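Local structure of aspartate aminotransferase (3NRA) at residues V66-G69 / G70-A73; G110-G113 / A114-L117; T170-E173 / E174-A178; P302-M305 / E306-A310; V399-V402 / E403-A407. The protein probably catalyses the pyridoxal-phosphate-dependent transfer of an amino group from L-aspartate to 2-oxoglutarate, giving oxaloacetate and L-glutamate. One frame throughout, in Å; residues are numbered along the deposited sequence.

In the fold
All five contacts are local, each between neighbouring residues of a helix or of a helix end. No two share a helix, and contact 1 alone joins two, 58-68 and 70-73. Contact 2 is the core one. Its centre lies about 11 Å from the centre of the chain; it touches the cofactor phosphate and meets the second subunit. Contact 1 also reaches the second subunit, but at a glycine break near the chain's edge, where water bonds do part of the work. Contact 4 is a surface contact at a helix start. Contacts 3 and 5 are partly buried. Contact 3 has a leucine on an aromatic face along one flank and a charge network along another, while contacts 4 and 5 each lay a carbon atom on an arginine face.

Contact 1 (V66-G69 / G70-A73); sequences VQSG and GVQA
The flat peptide group of G69 takes two backbone donors on its oxygen, one in the carbonyl plane and one above it. A73 N lies in the plane, 3.0 Å from G69 O. Q72 N stands 43° out of the plane, 2.9 Å from the same G69 O. G69 is the N-cap of the short helix 70-73 and also the first residue after helix 58-68. One glycine therefore ends one helix and caps the next. Its phi of 96° favours glycine.

The S68 side chain reaches forward over the break. S68 OG comes 3.5 Å from Q72 CB and 3.7 Å from V71 CG1. With chi1 at 77°, OG sits between the backbone N and the carbonyl carbon, where it also hydrogen-bonds G65 O. A water donates to S68 OG at 2.6 Å and to Q72 OE1 at 2.8 Å, and so ties the two side chains together. The Q72 amide is held further by R295 at OE1 and by G288 O at NE2.

The second subunit borders this turn. D50 of that subunit accepts a hydrogen bond from G70 N, and its F59 and V49 pack on V66 and A73. A second water donates to S68 O and accepts from V71 N at 2.9 Å.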
loop_
_atom_site.group_PDB
_atom_site.type_symbol
_atom_site.label_atom_id
_atom_site.label_comp_id
_atom_site.label_asym_id
_atom_site.label_seq_id
_atom_site.Cartn_x
_atom_site.Cartn_y
_atom_site.Cartn_z
ATOM N N VAL B 66 17.563 9.048 -4.300
ATOM C CA VAL B 66 17.914 8.064 -5.300
ATOM C C VAL B 66 19.437 7.959 -5.465
ATOM O O VAL B 66 19.994 6.866 -5.366
ATOM C CB VAL B 66 17.266 8.360 -6.627
ATOM C CG1 VAL B 66 17.831 7.426 -7.701
ATOM C CG2 VAL B 66 15.727 8.192 -6.502
ATOM N N GLN B 67 20.099 9.102 -5.635
ATOM C CA GLN B 67 21.564 9.154 -5.723
ATOM C C GLN B 67 22.250 8.517 -4.489
ATOM O O GLN B 67 23.276 7.879 -4.627
ATOM C CB GLN B 67 22.030 10.615 -5.906
ATOM C CG GLN B 67 23.566 10.820 -6.045
ATOM C CD GLN B 67 24.155 10.071 -7.247
ATOM O OE1 GLN B 67 23.474 9.880 -8.272
ATOM N NE2 GLN B 67 25.412 9.614 -7.117
ATOM N N SER B 68 21.680 8.696 -3.308
ATOM C CA SER B 68 22.258 8.106 -2.075
ATOM C C SER B 68 22.181 6.566 -2.066
ATOM O O SER B 68 22.991 5.903 -1.408
ATOM C CB SER B 68 21.574 8.672 -0.805
ATOM O OG SER B 68 20.312 8.092 -0.608
ATOM N N GLY B 69 21.174 6.028 -2.745
ATOM C CA GLY B 69 21.160 4.645 -3.165
ATOM C C GLY B 69 20.411 3.744 -2.187
ATOM O O GLY B 69 19.305 4.087 -1.705
ATOM N N GLY B 70 21.035 2.620 -1.856
ATOM C CA GLY B 70 20.377 1.543 -1.129
ATOM C C GLY B 70 19.943 1.917 0.256
ATOM O O GLY B 70 18.938 1.419 0.741
ATOM N N VAL B 71 20.678 2.834 0.884
ATOM C CA VAL B 71 20.274 3.389 2.191
ATOM C C VAL B 71 18.897 4.090 2.145
ATOM O O VAL B 71 18.170 4.094 3.138
ATOM C CB VAL B 71 21.357 4.367 2.746
ATOM C CG1 VAL B 71 21.247 5.701 2.088
ATOM C CG2 VAL B 71 21.244 4.484 4.269
ATOM N N GLN B 72 18.524 4.644 0.985
ATOM C CA GLN B 72 17.192 5.264 0.838
ATOM C C GLN B 72 16.150 4.261 0.317
ATOM O O GLN B 72 14.998 4.330 0.704
ATOM C CB GLN B 72 17.239 6.491 -0.068
ATOM C CG GLN B 72 15.959 7.349 -0.017
ATOM C CD GLN B 72 15.725 7.948 1.356
ATOM O OE1 GLN B 72 16.520 8.749 1.828
ATOM N NE2 GLN B 72 14.646 7.532 2.015
ATOM N N ALA B 73 16.578 3.365 -0.571
ATOM C CA ALA B 73 15.685 2.423 -1.236
ATOM C C ALA B 73 15.087 1.452 -0.249
ATOM O O ALA B 73 13.927 1.052 -0.412
ATOM C CB ALA B 73 16.441 1.650 -2.324
HETATM O O HOH W 1 23.257 3.710 -0.186
HETATM O O HOH W 2 19.253 9.224 1.491
#

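Contact 2 (G110-G113 / A114-L117); sequences GTQG and ALFL
L115 N donates to T111 O at 2.8 Å, the shortest of the backbone hydrogen bonds that join 110-113 to 114-117, near the start of helix 110-120. This is the phosphate-binding start of the helix. T111 N and Q112 N each bond a phosphate oxygen of the pyridoxal-phosphate lysine at position 253. The positive end of the helix dipole would probably favour the phosphate's negative charge.

The following bond is almost straight. F116 N points at Q112 O over 2.9 Å with an angle of 176°, nearly along the C=O axis. The bond from A114 N to G110 O is weak, at 3.3 Å, and G110 O also takes a hydrogen bond from T108 OG1.

The Q112 side chain bends at chi2 (60°) and crosses L115 obliquely. Its NE2 comes 3.9 Å from L115 CD2. The amide is gripped at both ends: OE1 by Y136 OH, and NE2 by the backbone oxygen of I281 of the second subunit. These two bonds fix how the amide is turned.

L115 packs on I248 and on helix 137-145. The F116 ring meets that of F146 with planes about 45° apart, and L117 faces helix 269-282. L117 N bonds G113 O at 3.2 Å. The side chain leans over the same acceptor, with L117 CG 3.3 Å from G113 O.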
loop_
_atom_site.group_PDB
_atom_site.type_symbol
_atom_site.label_atom_id
_atom_site.label_comp_id
_atom_site.label_asym_id
_atom_site.label_seq_id
_atom_site.Cartn_x
_atom_site.Cartn_y
_atom_site.Cartn_z
ATOM N N GLY B 110 0.569 6.881 1.640
ATOM C CA GLY B 110 -0.515 7.840 1.707
ATOM C C GLY B 110 -1.120 7.838 3.095
ATOM O O GLY B 110 -0.804 6.962 3.941
ATOM N N THR B 111 -1.931 8.841 3.363
ATOM C CA THR B 111 -2.773 8.836 4.534
ATOM C C THR B 111 -3.834 7.733 4.403
ATOM O O THR B 111 -4.293 7.178 5.429
ATOM C CB THR B 111 -3.423 10.223 4.770
ATOM O OG1 THR B 111 -2.404 11.156 5.045
ATOM C CG2 THR B 111 -4.359 10.211 5.941
ATOM N N GLN B 112 -4.211 7.381 3.158
ATOM C CA GLN B 112 -5.064 6.183 2.952
ATOM C C GLN B 112 -4.389 4.945 3.544
ATOM O O GLN B 112 -5.041 4.146 4.210
ATOM C CB GLN B 112 -5.368 5.942 1.456
ATOM C CG GLN B 112 -6.419 4.842 1.192
ATOM C CD GLN B 112 -7.776 5.160 1.847
ATOM O OE1 GLN B 112 -8.287 6.273 1.716
ATOM N NE2 GLN B 112 -8.359 4.171 2.535
ATOM N N GLY B 113 -3.082 4.798 3.278
ATOM C CA GLY B 113 -2.283 3.710 3.857
ATOM C C GLY B 113 -2.390 3.654 5.375
ATOM O O GLY B 113 -2.629 2.587 5.942
ATOM N N ALA B 114 -2.260 4.814 6.013
ATOM C CA ALA B 114 -2.392 4.927 7.435
ATOM C C ALA B 114 -3.800 4.572 7.932
ATOM O O ALA B 114 -3.946 3.876 8.970
ATOM C CB ALA B 114 -1.999 6.330 7.893
ATOM N N LEU B 115 -4.819 5.028 7.206
ATOM C CA LEU B 115 -6.202 4.774 7.565
ATOM C C LEU B 115 -6.529 3.283 7.535
ATOM O O LEU B 115 -7.112 2.741 8.508
ATOM C CB LEU B 115 -7.126 5.526 6.619
ATOM C CG LEU B 115 -8.624 5.444 6.850
ATOM C CD1 LEU B 115 -9.031 5.966 8.240
ATOM C CD2 LEU B 115 -9.385 6.197 5.705
ATOM N N PHE B 116 -6.160 2.610 6.441
ATOM C CA PHE B 116 -6.342 1.183 6.366
ATOM C C PHE B 116 -5.750 0.467 7.572
ATOM O O PHE B 116 -6.387 -0.416 8.164
ATOM C CB PHE B 116 -5.683 0.602 5.116
ATOM C CG PHE B 116 -5.848 -0.909 4.996
ATOM C CD1 PHE B 116 -7.055 -1.446 4.688
ATOM C CD2 PHE B 116 -4.803 -1.757 5.241
ATOM C CE1 PHE B 116 -7.226 -2.810 4.595
ATOM C CE2 PHE B 116 -4.961 -3.114 5.145
ATOM C CZ PHE B 116 -6.177 -3.636 4.806
ATOM N N LEU B 117 -4.481 0.752 7.840
ATOM C CA LEU B 117 -3.751 0.063 8.916
ATOM C C LEU B 117 -4.385 0.361 10.274
ATOM O O LEU B 117 -4.535 -0.530 11.098
ATOM C CB LEU B 117 -2.272 0.508 8.913
ATOM C CG LEU B 117 -1.435 0.075 7.689
ATOM C CD1 LEU B 117 -0.066 0.681 7.749
ATOM C CD2 LEU B 117 -1.347 -1.467 7.615
#

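Contact 3 (T170-E173 / E174-A178); sequences TGLE and EAFKA
L172 lays a methyl over the face of the F176 ring, one turn further along helix 169-177. CD1 of L172 sits 4.2 Å from the F176 ring centroid, 27° off the ring normal, in a CH-pi contact. Its closest ring atom is F176 CZ, at 3.8 Å from L172 CD1. L172 CG also lies 3.8 Å from F176 CE2, so the branch point touches the ring too. L172 O lies over a face of the same ring and accepts F176 N at 3.0 Å. The leucine has CG anti to its backbone N (chi1 -178°), while F176 has CG anti to its carbonyl carbon (chi1 -68°). These torsions bring both side chains to the same flank of the helix. Replacing F176 with a serine would probably leave L172 CD1 without its aromatic face and open a gap against F183 and L207.

A second, charged group forms on another flank. K177 NZ reaches E173 OE2 at 3.8 Å and E174 OE2 at 3.6 Å, both long salt bridges. The lysine is extended beyond CG, which carries its amine back between the two glutamates. E173 OE2 has a firmer partner in R210, so the lysine is a looser addition to that pair.

The helix lies against the large sheet. L172 and A175 meet A130 of strand 128-133; on strand 149-154, L172 meets V153 and A175 meets V151. F176 meets F183 of strand 182-186, while helix 198-211 flanks L172, E173, F176 and K177.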
loop_
_atom_site.group_PDB
_atom_site.type_symbol
_atom_site.label_atom_id
_atom_site.label_comp_id
_atom_site.label_asym_id
_atom_site.label_seq_id
_atom_site.Cartn_x
_atom_site.Cartn_y
_atom_site.Cartn_z
ATOM N N THR B 170 -24.540 13.643 21.562
ATOM C CA THR B 170 -25.382 12.676 22.224
ATOM C C THR B 170 -25.411 11.346 21.448
ATOM O O THR B 170 -25.328 10.283 22.038
ATOM C CB THR B 170 -26.817 13.203 22.417
ATOM O OG1 THR B 170 -26.787 14.590 22.815
ATOM C CG2 THR B 170 -27.554 12.380 23.482
ATOM N N GLY B 171 -25.490 11.423 20.123
ATOM C CA GLY B 171 -25.383 10.250 19.249
ATOM C C GLY B 171 -24.055 9.492 19.400
ATOM O O GLY B 171 -24.041 8.272 19.411
ATOM N N LEU B 172 -22.949 10.221 19.536
ATOM C CA LEU B 172 -21.637 9.591 19.750
ATOM C C LEU B 172 -21.621 8.845 21.081
ATOM O O LEU B 172 -21.222 7.677 21.143
ATOM C CB LEU B 172 -20.536 10.626 19.743
ATOM C CG LEU B 172 -19.110 10.101 19.916
ATOM C CD1 LEU B 172 -18.793 9.000 18.850
ATOM C CD2 LEU B 172 -18.133 11.262 19.824
ATOM N N GLU B 173 -22.064 9.533 22.137
ATOM C CA GLU B 173 -22.152 8.945 23.432
ATOM C C GLU B 173 -22.986 7.689 23.430
ATOM O O GLU B 173 -22.593 6.706 24.023
ATOM C CB GLU B 173 -22.722 9.930 24.449
ATOM C CG GLU B 173 -22.827 9.295 25.832
ATOM C CD GLU B 173 -23.129 10.269 26.931
ATOM O OE1 GLU B 173 -23.283 11.492 26.655
ATOM O OE2 GLU B 173 -23.234 9.794 28.087
ATOM N N GLU B 174 -24.153 7.742 22.781
ATOM C CA GLU B 174 -25.028 6.579 22.669
ATOM C C GLU B 174 -24.353 5.415 21.913
ATOM O O GLU B 174 -24.504 4.257 22.302
ATOM C CB GLU B 174 -26.347 6.955 21.989
ATOM C CG GLU B 174 -27.292 7.887 22.809
ATOM C CD GLU B 174 -27.774 7.272 24.090
ATOM O OE1 GLU B 174 -28.324 6.137 24.052
ATOM O OE2 GLU B 174 -27.610 7.923 25.152
ATOM N N ALA B 175 -23.581 5.740 20.876
ATOM C CA ALA B 175 -22.745 4.766 20.187
ATOM C C ALA B 175 -21.798 4.065 21.161
ATOM O O ALA B 175 -21.707 2.859 21.162
ATOM C CB ALA B 175 -21.934 5.450 19.058
ATOM N N PHE B 176 -21.112 4.837 22.003
ATOM C CA PHE B 176 -20.197 4.259 22.968
ATOM C C PHE B 176 -20.956 3.462 24.028
ATOM O O PHE B 176 -20.491 2.412 24.425
ATOM C CB PHE B 176 -19.338 5.336 23.676
ATOM C CG PHE B 176 -18.330 6.039 22.787
ATOM C CD1 PHE B 176 -17.705 5.392 21.700
ATOM C CD2 PHE B 176 -17.969 7.354 23.068
ATOM C CE1 PHE B 176 -16.796 6.035 20.943
ATOM C CE2 PHE B 176 -17.039 8.003 22.298
ATOM C CZ PHE B 176 -16.429 7.346 21.250
ATOM N N LYS B 177 -22.112 3.963 24.492
ATOM C CA LYS B 177 -22.957 3.186 25.468
ATOM C C LYS B 177 -23.348 1.838 24.867
ATOM O O LYS B 177 -23.296 0.832 25.528
ATOM C CB LYS B 177 -24.242 3.945 25.881
ATOM C CG LYS B 177 -24.046 5.013 26.909
ATOM C CD LYS B 177 -25.384 5.672 27.293
ATOM C CE LYS B 177 -25.202 6.734 28.432
ATOM N NZ LYS B 177 -26.378 7.681 28.574
ATOM N N ALA B 178 -23.667 1.839 23.579
ATOM C CA ALA B 178 -24.074 0.620 22.875
ATOM C C ALA B 178 -22.929 -0.399 22.684
ATOM O O ALA B 178 -23.184 -1.527 22.316
ATOM C CB ALA B 178 -24.672 0.972 21.548
#

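Contact 4 (P302-M305 / E306-A310); sequences PGWM and EDRIA
E306 CB lies 3.7 Å from G303 O in the opening turn of helix 304-324, for which G303 is the N-cap. A water accepts from E306 N at 3.1 Å and, weakly, from G303 N, linking the cap to the first turn. D307 follows and donates N to G303 O at 2.9 Å, a backbone bond from the first turn back to the cap.

R308 carries the main side-chain contact. W304 CZ2 sits over the centre of one guanidinium face, 3.6 Å from R308 CZ. The two planes are 44° apart, so the groups are tilted rather than stacked flat. A bend at chi3 (-61°) turns the guanidinium beside the indole. R308 NH2 bonds E53 O and NH1 bonds T254 O, the residue after the cofactor lysine. With a leucine in place of R308, E53 O and T254 O would probably lose these donors, and W304 would lose its flat neighbour.

I309 comes last. Its N bonds the carbonyl of M305, a selenomethionine, and its side chain crosses that of M305. I309 CG1 rests 3.3 Å from M305 O, and I309 CD1 meets M305 CG at 4.0 Å.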
loop_
_atom_site.group_PDB
_atom_site.type_symbol
_atom_site.label_atom_id
_atom_site.label_comp_id
_atom_site.label_asym_id
_atom_site.label_seq_id
_atom_site.Cartn_x
_atom_site.Cartn_y
_atom_site.Cartn_z
ATOM N N PRO B 302 9.592 30.169 4.125
ATOM C CA PRO B 302 8.655 31.081 4.812
ATOM C C PRO B 302 7.684 31.793 3.831
ATOM O O PRO B 302 8.108 32.239 2.758
ATOM C CB PRO B 302 9.587 32.113 5.477
ATOM C CG PRO B 302 10.891 31.425 5.626
ATOM C CD PRO B 302 11.002 30.467 4.469
ATOM N N GLY B 303 6.393 31.814 4.176
ATOM C CA GLY B 303 5.360 32.469 3.337
ATOM C C GLY B 303 4.743 31.614 2.211
ATOM O O GLY B 303 3.743 32.005 1.629
ATOM N N TRP B 304 5.330 30.454 1.914
ATOM C CA TRP B 304 4.833 29.591 0.815
ATOM C C TRP B 304 3.451 28.987 1.164
ATOM O O TRP B 304 2.514 29.035 0.365
ATOM C CB TRP B 304 5.836 28.472 0.517
ATOM C CG TRP B 304 5.382 27.521 -0.561
ATOM C CD1 TRP B 304 5.453 27.716 -1.909
ATOM C CD2 TRP B 304 4.781 26.222 -0.375
ATOM N NE1 TRP B 304 4.924 26.631 -2.567
ATOM C CE2 TRP B 304 4.529 25.696 -1.649
ATOM C CE3 TRP B 304 4.450 25.462 0.744
ATOM C CZ2 TRP B 304 3.943 24.437 -1.841
ATOM C CZ3 TRP B 304 3.878 24.183 0.551
ATOM C CH2 TRP B 304 3.638 23.695 -0.727
HETATM N N MSE B 305 3.362 28.426 2.358
HETATM C CA MSE B 305 2.136 27.851 2.854
HETATM C C MSE B 305 1.079 28.948 3.025
HETATM O O MSE B 305 -0.099 28.750 2.711
HETATM C CB MSE B 305 2.405 27.157 4.199
HETATM C CG MSE B 305 1.195 26.431 4.819
HETATM SE SE MSE B 305 0.302 25.223 3.568
HETATM C CE MSE B 305 1.794 24.328 3.096
ATOM N N GLU B 306 1.532 30.122 3.471
ATOM C CA GLU B 306 0.650 31.237 3.729
ATOM C C GLU B 306 0.053 31.764 2.434
ATOM O O GLU B 306 -1.134 32.069 2.385
ATOM C CB GLU B 306 1.406 32.355 4.465
ATOM C CG GLU B 306 0.525 33.311 5.221
ATOM C CD GLU B 306 1.256 34.630 5.564
ATOM O OE1 GLU B 306 2.514 34.620 5.651
ATOM O OE2 GLU B 306 0.577 35.665 5.713
ATOM N N ASP B 307 0.878 31.898 1.398
ATOM C CA ASP B 307 0.377 32.227 0.057
ATOM C C ASP B 307 -0.559 31.145 -0.483
ATOM O O ASP B 307 -1.589 31.458 -1.079
ATOM C CB ASP B 307 1.518 32.422 -0.928
ATOM C CG ASP B 307 2.326 33.658 -0.645
ATOM O OD1 ASP B 307 1.739 34.702 -0.238
ATOM O OD2 ASP B 307 3.563 33.593 -0.835
ATOM N N ARG B 308 -0.200 29.880 -0.290
ATOM C CA ARG B 308 -1.046 28.794 -0.784
ATOM C C ARG B 308 -2.435 28.862 -0.167
ATOM O O ARG B 308 -3.419 28.701 -0.859
ATOM C CB ARG B 308 -0.417 27.430 -0.518
ATOM C CG ARG B 308 -1.390 26.238 -0.748
ATOM C CD ARG B 308 -0.671 24.984 -1.187
ATOM N NE ARG B 308 0.026 25.180 -2.451
ATOM C CZ ARG B 308 0.586 24.202 -3.153
ATOM N NH1 ARG B 308 0.512 22.924 -2.736
ATOM N NH2 ARG B 308 1.188 24.481 -4.300
ATOM N N ILE B 309 -2.495 29.063 1.144
ATOM C CA ILE B 309 -3.776 29.190 1.866
ATOM C C ILE B 309 -4.545 30.391 1.341
ATOM O O ILE B 309 -5.741 30.297 1.120
ATOM C CB ILE B 309 -3.544 29.366 3.413
ATOM C CG1 ILE B 309 -3.036 28.068 4.040
ATOM C CG2 ILE B 309 -4.796 29.850 4.108
ATOM C CD1 ILE B 309 -2.344 28.278 5.416
ATOM N N ALA B 310 -3.846 31.508 1.096
ATOM C CA ALA B 310 -4.486 32.686 0.542
ATOM C C ALA B 310 -5.071 32.436 -0.884
ATOM O O ALA B 310 -6.177 32.914 -1.208
ATOM C CB ALA B 310 -3.482 33.926 0.538
HETATM O O HOH W 3 4.016 30.280 5.356
#

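Contact 5 (V399-V402 / E403-A407); sequences VTLV and ERYRA
The C-terminal end of helix 388-404 makes this contact, where the chain leaves helical geometry at Y405. L401 CD2 sits over the centre of one face of the R404 guanidinium, 3.6 Å from R404 CZ. The two side chains run side by side. R404 has CG anti to the backbone N (chi1 -163°) and bends at chi3, which brings its flat end under the leucine methyl.

Y405 N donates to L401 O at 3.0 Å. The same oxygen lies at the edge of the Y405 ring, in its plane, 3.2 Å from Y405 CD2. One carbonyl thus meets both the backbone and the ring edge of Y405. E403 CG leans on V399 O at 3.3 Å. After Y405 the pattern stops: R406 N is 3.1 Å from V402 O, but the angle is too poor for a bond.

Q361 OE1 and the backbone N of R33 hold Y405 OH. R406 NH2 bonds the oxidised cysteine, a sulfinoalanine, at position 326. R404 NH1 bonds A35 O. The R404 guanidinium therefore packs its face on carbon and spends an N-H on a carbonyl, which probably makes it easier for this charged group to lie against apolar L401.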
loop_
_atom_site.group_PDB
_atom_site.type_symbol
_atom_site.label_atom_id
_atom_site.label_comp_id
_atom_site.label_asym_id
_atom_site.label_seq_id
_atom_site.Cartn_x
_atom_site.Cartn_y
_atom_site.Cartn_z
ATOM N N VAL B 399 -24.352 26.003 -12.040
ATOM C CA VAL B 399 -25.569 26.684 -11.576
ATOM C C VAL B 399 -26.539 26.963 -12.730
ATOM O O VAL B 399 -27.734 26.765 -12.563
ATOM C CB VAL B 399 -25.286 27.967 -10.759
ATOM C CG1 VAL B 399 -24.405 27.645 -9.519
ATOM C CG2 VAL B 399 -24.682 29.023 -11.601
ATOM N N THR B 400 -26.006 27.329 -13.918
ATOM C CA THR B 400 -26.804 27.414 -15.166
ATOM C C THR B 400 -27.602 26.098 -15.419
ATOM O O THR B 400 -28.820 26.137 -15.678
ATOM C CB THR B 400 -25.913 27.700 -16.390
ATOM O OG1 THR B 400 -25.227 28.931 -16.210
ATOM C CG2 THR B 400 -26.748 27.769 -17.691
ATOM N N LEU B 401 -26.931 24.954 -15.265
ATOM C CA LEU B 401 -27.593 23.651 -15.425
ATOM C C LEU B 401 -28.527 23.317 -14.283
ATOM O O LEU B 401 -29.585 22.721 -14.514
ATOM C CB LEU B 401 -26.582 22.517 -15.638
ATOM C CG LEU B 401 -25.922 22.515 -17.034
ATOM C CD1 LEU B 401 -25.098 21.273 -17.277
ATOM C CD2 LEU B 401 -26.950 22.681 -18.141
ATOM N N VAL B 402 -28.179 23.715 -13.059
ATOM C CA VAL B 402 -29.144 23.628 -11.955
ATOM C C VAL B 402 -30.444 24.411 -12.289
ATOM O O VAL B 402 -31.537 23.916 -12.059
ATOM C CB VAL B 402 -28.529 24.077 -10.620
ATOM C CG1 VAL B 402 -29.621 24.279 -9.545
ATOM C CG2 VAL B 402 -27.510 23.050 -10.163
ATOM N N GLU B 403 -30.306 25.584 -12.908
ATOM C CA GLU B 403 -31.482 26.362 -13.323
ATOM C C GLU B 403 -32.240 25.658 -14.436
ATOM O O GLU B 403 -33.473 25.575 -14.396
ATOM C CB GLU B 403 -31.086 27.784 -13.744
ATOM C CG GLU B 403 -30.460 28.626 -12.551
ATOM C CD GLU B 403 -29.651 29.871 -13.002
ATOM O OE1 GLU B 403 -29.649 30.213 -14.223
ATOM O OE2 GLU B 403 -29.042 30.522 -12.111
ATOM N N ARG B 404 -31.507 25.097 -15.400
ATOM C CA ARG B 404 -32.133 24.433 -16.560
ATOM C C ARG B 404 -32.965 23.208 -16.145
ATOM O O ARG B 404 -33.992 22.919 -16.767
ATOM C CB ARG B 404 -31.067 24.017 -17.599
ATOM C CG ARG B 404 -31.647 23.696 -18.990
ATOM C CD ARG B 404 -30.613 23.081 -19.910
ATOM N NE ARG B 404 -29.619 24.057 -20.317
ATOM C CZ ARG B 404 -28.620 23.821 -21.175
ATOM N NH1 ARG B 404 -28.484 22.631 -21.754
ATOM N NH2 ARG B 404 -27.740 24.785 -21.451
ATOM N N TYR B 405 -32.521 22.506 -15.090
ATOM C CA TYR B 405 -33.160 21.236 -14.641
ATOM C C TYR B 405 -33.993 21.392 -13.370
ATOM O O TYR B 405 -34.477 20.410 -12.830
ATOM C CB TYR B 405 -32.097 20.157 -14.412
ATOM C CG TYR B 405 -31.538 19.619 -15.678
ATOM C CD1 TYR B 405 -32.173 18.569 -16.350
ATOM C CD2 TYR B 405 -30.428 20.178 -16.249
ATOM C CE1 TYR B 405 -31.687 18.097 -17.534
ATOM C CE2 TYR B 405 -29.927 19.709 -17.436
ATOM C CZ TYR B 405 -30.567 18.678 -18.089
ATOM O OH TYR B 405 -30.047 18.199 -19.267
ATOM N N ARG B 406 -34.167 22.620 -12.903
ATOM C CA ARG B 406 -34.861 22.851 -11.643
ATOM C C ARG B 406 -36.305 22.327 -11.738
ATOM O O ARG B 406 -36.975 22.552 -12.730
ATOM C CB ARG B 406 -34.854 24.349 -11.289
ATOM C CG ARG B 406 -35.336 24.679 -9.850
ATOM C CD ARG B 406 -35.624 26.213 -9.684
ATOM N NE ARG B 406 -34.448 27.031 -10.006
ATOM C CZ ARG B 406 -33.375 27.201 -9.217
ATOM N NH1 ARG B 406 -33.292 26.631 -8.007
ATOM N NH2 ARG B 406 -32.368 27.973 -9.649
ATOM N N ALA B 407 -36.741 21.592 -10.720
ATOM C CA ALA B 407 -38.111 21.115 -10.640
ATOM C C ALA B 407 -39.008 22.307 -10.437
ATOM O O ALA B 407 -38.848 23.103 -9.459
ATOM C CB ALA B 407 -38.280 20.125 -9.487
ATOM O OXT ALA B 407 -39.868 22.533 -11.272
#